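Local coordinates for protein folylpolyglutamate synthase/dihydrofolate synthase (Thermotoga maritima, PDB 1O5Z) that probably catalyses the ATP-dependent addition of L-glutamate to dihydropteroate and to tetrahydrofolate polyglutamates, using magnesium, in folate biosynthesis, at residues 40-45 / 136-141; 52-57 / 150-155; 159-164 / 194-199. All blocks are in the same frame, centred on the assembly; numbering follows the deposited sequence.

Contact 1. Residues 40-45 / 136-141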
# COMPACT_ATOMS: atom_id res chain seq x y z
N MET A 40 -24.18 -7.76 3.81
CA MET A 40 -24.79 -9.05 4.08
C MET A 40 -23.79 -10.10 4.59
O MET A 40 -24.07 -10.83 5.51
CB MET A 40 -25.47 -9.53 2.80
CG MET A 40 -26.30 -10.79 2.92
SD MET A 40 -27.04 -11.31 1.34
CE MET A 40 -27.58 -9.70 0.73
N LEU A 41 -22.64 -10.22 3.98
CA LEU A 41 -21.61 -11.13 4.50
C LEU A 41 -21.28 -10.83 5.95
O LEU A 41 -21.38 -11.71 6.81
CB LEU A 41 -20.34 -11.05 3.65
CG LEU A 41 -19.10 -11.86 4.01
CD1 LEU A 41 -19.46 -13.32 4.21
CD2 LEU A 41 -18.04 -11.71 2.93
N LEU A 42 -20.95 -9.59 6.24
CA LEU A 42 -20.64 -9.19 7.59
C LEU A 42 -21.80 -9.42 8.58
O LEU A 42 -21.57 -9.85 9.72
CB LEU A 42 -20.18 -7.72 7.60
CG LEU A 42 -18.79 -7.47 7.01
CD1 LEU A 42 -18.51 -5.98 6.87
CD2 LEU A 42 -17.77 -8.07 7.91
N SER A 43 -23.02 -9.13 8.16
CA SER A 43 -24.18 -9.37 8.97
C SER A 43 -24.28 -10.84 9.38
O SER A 43 -24.59 -11.13 10.50
CB SER A 43 -25.43 -9.04 8.21
OG SER A 43 -26.56 -9.22 9.02
N LYS A 44 -24.06 -11.73 8.44
CA LYS A 44 -24.14 -13.16 8.69
C LYS A 44 -22.97 -13.61 9.58
O LYS A 44 -23.09 -14.62 10.24
CB LYS A 44 -24.15 -13.93 7.35
CG LYS A 44 -25.42 -13.68 6.51
CD LYS A 44 -25.86 -14.96 5.75
CE LYS A 44 -27.29 -14.92 5.27
NZ LYS A 44 -28.36 -15.51 6.18
N LEU A 45 -21.87 -12.85 9.62
CA LEU A 45 -20.75 -13.12 10.51
C LEU A 45 -20.86 -12.43 11.86
O LEU A 45 -19.94 -12.49 12.66
CB LEU A 45 -19.42 -12.71 9.84
CG LEU A 45 -19.09 -13.46 8.54
CD1 LEU A 45 -17.93 -12.81 7.80
CD2 LEU A 45 -18.82 -14.95 8.75
N VAL A 136 -12.02 -11.05 1.41
CA VAL A 136 -10.79 -10.78 2.14
C VAL A 136 -11.04 -9.71 3.22
O VAL A 136 -10.56 -9.79 4.35
CB VAL A 136 -9.66 -10.36 1.19
CG1 VAL A 136 -8.38 -10.03 2.00
CG2 VAL A 136 -9.39 -11.43 0.23
N THR A 137 -11.81 -8.70 2.85
CA THR A 137 -12.12 -7.64 3.79
C THR A 137 -12.89 -8.18 4.97
O THR A 137 -12.63 -7.81 6.10
CB THR A 137 -12.92 -6.52 3.08
OG1 THR A 137 -12.12 -5.99 2.02
CG2 THR A 137 -13.17 -5.36 4.03
N ALA A 138 -13.86 -9.03 4.70
CA ALA A 138 -14.66 -9.62 5.77
C ALA A 138 -13.79 -10.53 6.64
O ALA A 138 -13.99 -10.63 7.88
CB ALA A 138 -15.83 -10.37 5.17
N MET A 139 -12.86 -11.23 5.99
CA MET A 139 -11.87 -12.01 6.71
C MET A 139 -11.08 -11.15 7.68
O MET A 139 -10.90 -11.51 8.81
CB MET A 139 -10.89 -12.62 5.75
CG MET A 139 -11.41 -13.81 4.96
SD MET A 139 -10.07 -14.57 3.93
CE MET A 139 -8.66 -14.42 5.09
N ALA A 140 -10.58 -10.00 7.21
CA ALA A 140 -9.88 -9.10 8.09
C ALA A 140 -10.76 -8.66 9.23
O ALA A 140 -10.37 -8.75 10.36
CB ALA A 140 -9.39 -7.93 7.33
N PHE A 141 -11.98 -8.21 8.93
CA PHE A 141 -12.90 -7.74 9.98
C PHE A 141 -13.16 -8.80 11.02
O PHE A 141 -13.21 -8.52 12.21
CB PHE A 141 -14.23 -7.31 9.41
CG PHE A 141 -14.22 -5.95 8.77
CD1 PHE A 141 -14.82 -5.76 7.54
CD2 PHE A 141 -13.68 -4.85 9.44
CE1 PHE A 141 -14.82 -4.47 6.91
CE2 PHE A 141 -13.72 -3.58 8.84
CZ PHE A 141 -14.30 -3.40 7.57

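Contact 2. Residues 52-57 / 150-155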
# COMPACT_ATOMS: atom_id res chain seq x y z
N TYR A 52 -15.00 -2.83 17.27
CA TYR A 52 -13.80 -2.10 17.65
C TYR A 52 -13.81 -0.76 16.93
O TYR A 52 -14.48 -0.59 15.95
CB TYR A 52 -12.52 -2.89 17.29
CG TYR A 52 -12.64 -3.67 15.97
CD1 TYR A 52 -12.54 -3.03 14.72
CD2 TYR A 52 -12.94 -5.02 15.98
CE1 TYR A 52 -12.74 -3.74 13.54
CE2 TYR A 52 -13.11 -5.74 14.80
CZ TYR A 52 -13.04 -5.09 13.61
OH TYR A 52 -13.17 -5.77 12.47
N LYS A 53 -13.05 0.19 17.44
CA LYS A 53 -12.85 1.48 16.80
C LYS A 53 -12.06 1.28 15.52
O LYS A 53 -11.31 0.31 15.37
CB LYS A 53 -12.10 2.48 17.71
CG LYS A 53 -12.71 2.73 19.08
CD LYS A 53 -14.18 3.20 18.93
CE LYS A 53 -14.89 3.52 20.28
NZ LYS A 53 -16.40 3.34 20.17
N THR A 54 -12.18 2.25 14.62
CA THR A 54 -11.73 2.06 13.27
C THR A 54 -11.17 3.38 12.77
O THR A 54 -11.58 4.46 13.22
CB THR A 54 -12.95 1.51 12.52
OG1 THR A 54 -12.68 0.16 12.07
CG2 THR A 54 -13.30 2.25 11.36
N ILE A 55 -10.14 3.29 11.90
CA ILE A 55 -9.62 4.47 11.18
C ILE A 55 -9.57 4.09 9.73
O ILE A 55 -9.19 3.00 9.39
CB ILE A 55 -8.24 4.89 11.70
CG1 ILE A 55 -8.36 5.35 13.13
CG2 ILE A 55 -7.63 6.01 10.83
CD1 ILE A 55 -6.99 5.45 13.82
N HIS A 56 -10.02 5.01 8.89
CA HIS A 56 -10.32 4.68 7.52
C HIS A 56 -9.53 5.56 6.59
O HIS A 56 -9.69 6.76 6.66
CB HIS A 56 -11.81 4.82 7.23
CG HIS A 56 -12.25 4.07 6.02
ND1 HIS A 56 -13.46 4.29 5.41
CD2 HIS A 56 -11.65 3.08 5.32
CE1 HIS A 56 -13.58 3.48 4.37
NE2 HIS A 56 -12.48 2.75 4.28
N ILE A 57 -8.69 4.94 5.73
CA ILE A 57 -7.74 5.68 4.90
C ILE A 57 -7.83 5.38 3.42
O ILE A 57 -7.48 4.30 2.97
CB ILE A 57 -6.28 5.46 5.41
CG1 ILE A 57 -6.16 5.94 6.88
CG2 ILE A 57 -5.28 6.27 4.56
CD1 ILE A 57 -5.40 5.11 7.63
N ASP A 150 -8.20 -3.32 19.70
CA ASP A 150 -8.73 -2.05 20.23
C ASP A 150 -9.18 -1.20 19.04
O ASP A 150 -10.20 -0.54 19.08
CB ASP A 150 -7.65 -1.26 20.96
CG ASP A 150 -7.14 -1.97 22.21
OD1 ASP A 150 -7.99 -2.54 22.93
OD2 ASP A 150 -5.90 -1.98 22.52
N ILE A 151 -8.37 -1.23 18.01
CA ILE A 151 -8.60 -0.44 16.84
C ILE A 151 -8.12 -1.10 15.57
O ILE A 151 -7.12 -1.83 15.57
CB ILE A 151 -8.00 0.97 17.03
CG1 ILE A 151 -8.07 1.76 15.75
CG2 ILE A 151 -6.57 0.94 17.56
CD1 ILE A 151 -7.87 3.19 16.01
N ALA A 152 -8.87 -0.87 14.51
CA ALA A 152 -8.49 -1.36 13.19
C ALA A 152 -8.20 -0.18 12.25
O ALA A 152 -8.96 0.76 12.21
CB ALA A 152 -9.57 -2.28 12.62
N VAL A 153 -7.08 -0.23 11.54
CA VAL A 153 -6.74 0.76 10.52
C VAL A 153 -6.95 0.13 9.19
O VAL A 153 -6.38 -0.91 8.88
CB VAL A 153 -5.30 1.23 10.68
CG1 VAL A 153 -4.97 2.34 9.69
CG2 VAL A 153 -5.07 1.73 12.11
N LEU A 154 -7.80 0.76 8.37
CA LEU A 154 -8.26 0.18 7.13
C LEU A 154 -7.89 1.04 5.96
O LEU A 154 -8.32 2.17 5.84
CB LEU A 154 -9.77 0.04 7.17
CG LEU A 154 -10.25 -0.61 8.47
CD1 LEU A 154 -11.72 -0.28 8.65
CD2 LEU A 154 -10.02 -2.07 8.37
N GLU A 155 -7.10 0.45 5.09
CA GLU A 155 -6.81 1.01 3.81
C GLU A 155 -7.96 0.67 2.81
O GLU A 155 -8.31 -0.48 2.59
CB GLU A 155 -5.46 0.46 3.29
CG GLU A 155 -5.11 1.00 1.92
CD GLU A 155 -3.91 0.40 1.30
OE1 GLU A 155 -3.30 -0.51 1.88
OE2 GLU A 155 -3.58 0.90 0.21

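Contact 3. Residues 159-164 / 194-199. With SO4 (sulfate ion), chain B.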
# COMPACT_ATOMS: atom_id res chain seq x y z
N GLY A 159 -11.34 3.46 -4.69
CA GLY A 159 -12.41 4.45 -4.64
C GLY A 159 -12.64 4.87 -3.20
O GLY A 159 -11.81 5.55 -2.56
N GLY A 160 -13.79 4.44 -2.69
CA GLY A 160 -14.12 4.67 -1.29
C GLY A 160 -15.61 4.47 -1.08
O GLY A 160 -16.01 3.63 -0.28
N ARG A 161 -16.42 5.22 -1.82
CA ARG A 161 -17.85 5.20 -1.66
C ARG A 161 -18.42 3.75 -1.54
O ARG A 161 -19.17 3.45 -0.63
CB ARG A 161 -18.48 6.02 -2.77
CG ARG A 161 -19.96 6.36 -2.58
CD ARG A 161 -20.45 7.50 -3.47
NE ARG A 161 -19.86 8.83 -3.11
CZ ARG A 161 -20.27 9.63 -2.10
NH1 ARG A 161 -21.26 9.27 -1.31
NH2 ARG A 161 -19.69 10.82 -1.89
N LEU A 162 -18.00 2.87 -2.42
CA LEU A 162 -18.57 1.51 -2.52
C LEU A 162 -17.52 0.44 -2.29
O LEU A 162 -17.71 -0.73 -2.69
CB LEU A 162 -19.20 1.28 -3.89
CG LEU A 162 -20.25 2.27 -4.28
CD1 LEU A 162 -20.87 1.84 -5.63
CD2 LEU A 162 -21.31 2.42 -3.14
N ASP A 163 -16.43 0.86 -1.67
CA ASP A 163 -15.38 -0.02 -1.26
C ASP A 163 -15.84 -0.88 -0.11
O ASP A 163 -16.51 -0.41 0.79
CB ASP A 163 -14.14 0.76 -0.83
CG ASP A 163 -12.95 -0.14 -0.66
OD1 ASP A 163 -12.45 -0.70 -1.66
OD2 ASP A 163 -12.49 -0.41 0.45
N ALA A 164 -15.43 -2.15 -0.13
CA ALA A 164 -15.81 -3.08 0.90
C ALA A 164 -15.50 -2.60 2.31
O ALA A 164 -16.22 -2.93 3.23
CB ALA A 164 -15.13 -4.43 0.65
N ALA A 194 -12.71 12.45 -6.96
CA ALA A 194 -12.91 13.11 -5.67
C ALA A 194 -14.23 12.73 -5.04
O ALA A 194 -14.30 12.52 -3.84
CB ALA A 194 -12.83 14.65 -5.81
N TRP A 195 -15.28 12.61 -5.82
CA TRP A 195 -16.56 12.26 -5.27
C TRP A 195 -16.62 10.83 -4.74
O TRP A 195 -17.06 10.59 -3.62
CB TRP A 195 -17.65 12.47 -6.31
CG TRP A 195 -18.92 12.54 -5.66
CD1 TRP A 195 -19.38 13.57 -4.86
CD2 TRP A 195 -19.91 11.56 -5.68
NE1 TRP A 195 -20.63 13.26 -4.38
CE2 TRP A 195 -20.98 12.03 -4.87
CE3 TRP A 195 -20.02 10.33 -6.30
CZ2 TRP A 195 -22.14 11.31 -4.70
CZ3 TRP A 195 -21.16 9.60 -6.12
CH2 TRP A 195 -22.21 10.10 -5.32
N GLU A 196 -16.17 9.89 -5.55
CA GLU A 196 -16.05 8.47 -5.15
C GLU A 196 -15.29 8.32 -3.82
O GLU A 196 -15.73 7.64 -2.90
CB GLU A 196 -15.38 7.67 -6.31
CG GLU A 196 -15.54 6.15 -6.26
CD GLU A 196 -17.01 5.66 -6.38
OE1 GLU A 196 -17.91 6.47 -6.75
OE2 GLU A 196 -17.25 4.44 -6.10
N LYS A 197 -14.16 9.02 -3.73
CA LYS A 197 -13.35 9.01 -2.53
C LYS A 197 -14.02 9.66 -1.31
O LYS A 197 -13.82 9.21 -0.18
CB LYS A 197 -11.99 9.70 -2.81
CG LYS A 197 -11.16 8.87 -3.73
CD LYS A 197 -9.70 9.03 -3.60
CE LYS A 197 -9.00 8.39 -4.83
NZ LYS A 197 -9.61 7.14 -5.35
N SER A 198 -14.78 10.72 -1.50
CA SER A 198 -15.43 11.32 -0.36
C SER A 198 -16.64 10.54 0.13
O SER A 198 -17.25 10.99 1.10
CB SER A 198 -15.73 12.82 -0.55
OG SER A 198 -15.84 13.17 -1.88
N GLY A 199 -16.96 9.38 -0.47
CA GLY A 199 -17.94 8.43 0.11
C GLY A 199 -17.56 7.77 1.43
O GLY A 199 -18.41 7.15 2.09
S SO4 B . -7.89 4.37 -5.68
O1 SO4 B . -7.44 3.00 -5.40
O2 SO4 B . -6.88 5.04 -6.49
O3 SO4 B . -8.09 5.03 -4.39
O4 SO4 B . -9.17 4.39 -6.37
O HOH W 1 -11.37 7.12 -0.36
O HOH W 2 -15.46 2.90 -4.28

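Contact 1. Residues 40-45 / 136-141
Phe-141, whose ring receives the branched end of Leu-42, keeps the regular bond of its helix, Phe-141 N to Thr-137 O at 2.9 Å. No hydrogen bond passes between 40-45 and 136-141, so the two helices meet through carbon alone. Leu-42 has CG anti to its carbonyl carbon (chi1 -72°), a setting that swings both methyls off the flank of its helix and onto the aromatic group. Leu-42 CD1 and CD2 straddle one corner of the ring, each 3.8 Å from Phe-141 CD1, while CD2 also reaches CB of the phenylalanine. The approach to the ring plane is oblique, and the two side chains cross at roughly a right angle.

Beside this pair, Ala-138 serves as the small residue against which three leucines close. Leu-41 presses hardest, its CD2 lying 3.4 Å from Ala-138 CB, tighter than ordinary van der Waals contact; its CG stands opposite the backbone N (chi1 178°), which carries the branch toward the alanine. Leu-45, just past the helix end, brings CD1 to 4.2 Å from Ala-138 CB and covers the methyl from another direction. Leu-41 and Leu-45 also lean on Ile-118 of helix 105-122, so the leucine cluster serves two neighbours at once.

The segment axes approach to 10.2 Å and run broadly the same way, 32° apart. Since helix 132-146 also packs against strands 81-84 and 96-98, this is the layered helix-on-helix-on-sheet packing of an alpha/beta domain, helix 36-44 adding an outer layer to the domain of the Mur ligase middle-domain family.

Contact 2. Residues 52-57 / 150-155
Ile-55 joins the two strands through both of its backbone polar atoms: Ile-55 N donates to Ala-152 O, and Ile-55 O accepts from Leu-154 N, each at 2.8 Å. Its side chain packs on the same strand, CD1 meeting Ile-151 CD1 at a tight 3.3 Å. The two isoleucines reach this point by different torsions, CG1 lying anti to the carbonyl carbon in Ile-55 but anti to the backbone N in Ile-151 (chi1 173°), which brings the two CD1 methyls together from different starting directions. Further along that face, Ile-57 CD1 lies 3.5 Å from Val-153 CG1; helix 63-77 packs on Ile-57 and Val-153, helix 271-286 on Ile-55.

This is the parallel core of a P-loop NTPase-like sheet, with 53-58 the strand that runs into the phosphate-binding loop and 151-155 its neighbour at 16°.

Tyr-52, Thr-54, His-56, Ala-152 and Leu-154 meet on the side of helix 132-146. Tyr-52 wedges CG between its backbone N and carbonyl carbon (chi1 36°), folding the ring back until CE1 lies 3.6 Å from Ala-152 CB; its hydroxyl is hydrogen-bonded to Phe-141 O. Leu-154 CD1 comes across Thr-54 at about a right angle, 3.6 Å from OG1, a buried hydroxyl that has no polar partner in the model. His-56 turns its CD2 edge to Leu-154 O, which lies in the ring plane 3.5 Å from CD2, while NE2 is hydrogen-bonded to Thr-165.

Contact 3. Residues 159-164 / 194-199
Arg-161 lays its guanidinium flat on the indole of Trp-195, the planes 18° apart and CZ 3.7 Å from the centroid of the six-membered ring of Trp-195. The stack is a cation-pi contact, and its other side is closed as well: Gly-199 CA sits over the centre of the opposite guanidinium face, 3.4 Å from Arg-161 CZ. The bend at chi3 (-68°) turns the planar head back across the helix end, where Arg-161 NH2 bonds to Trp-195 O at 3.2 Å; NE adds a weak bond to the same oxygen. One residue thus supplies both the ring beneath the cation and the carbonyl at its rim.

The backbone is gripped too. Arg-161 N donates to Glu-196 O at 2.7 Å, and Gly-199 N reaches that oxygen from the opposite face of its carbonyl plane. A water bridges the type I turn 160-163 to the helix, accepting from Gly-160 N and Leu-162 N and donating to Glu-196 OE2. Were this arginine an alanine, the indole face and Trp-195 O would probably lose their mates and a gap would open beside Gly-199.

Gly-159, with positive phi, presents its N to sulfate O4 at 2.9 Å, and Lys-197 NZ bonds sulfate O3 at 2.8 Å. The ion probably came from the crystallisation liquor, yet Lys-197 also touches Thr-60 of the phosphate-binding loop. A backbone N-H and an amine converging on one anion are consistent with a pocket suited to phosphate groups, as expected of an ATP-dependent ligase.

The three contacts belong to the domain built on the eight-stranded mixed sheet, their centres 15 to 19 Å apart. Contacts 1 and 2 interlock along the chain: helix 36-44 leads to strand 53-58, helix 132-146 to strand 151-155, and each contact joins the first pair to the second. They also touch in space, Phe-141 of contact 1 packing on Leu-154 of contact 2. Contact 3 comes after both in sequence, and its Ala-164 packs against Thr-137 of contact 1. Contacts 2 and 3 are linked by chain alone, the loop of contact 3 following strand 151-155 to the anion site, which probably belongs to the nucleotide pocket.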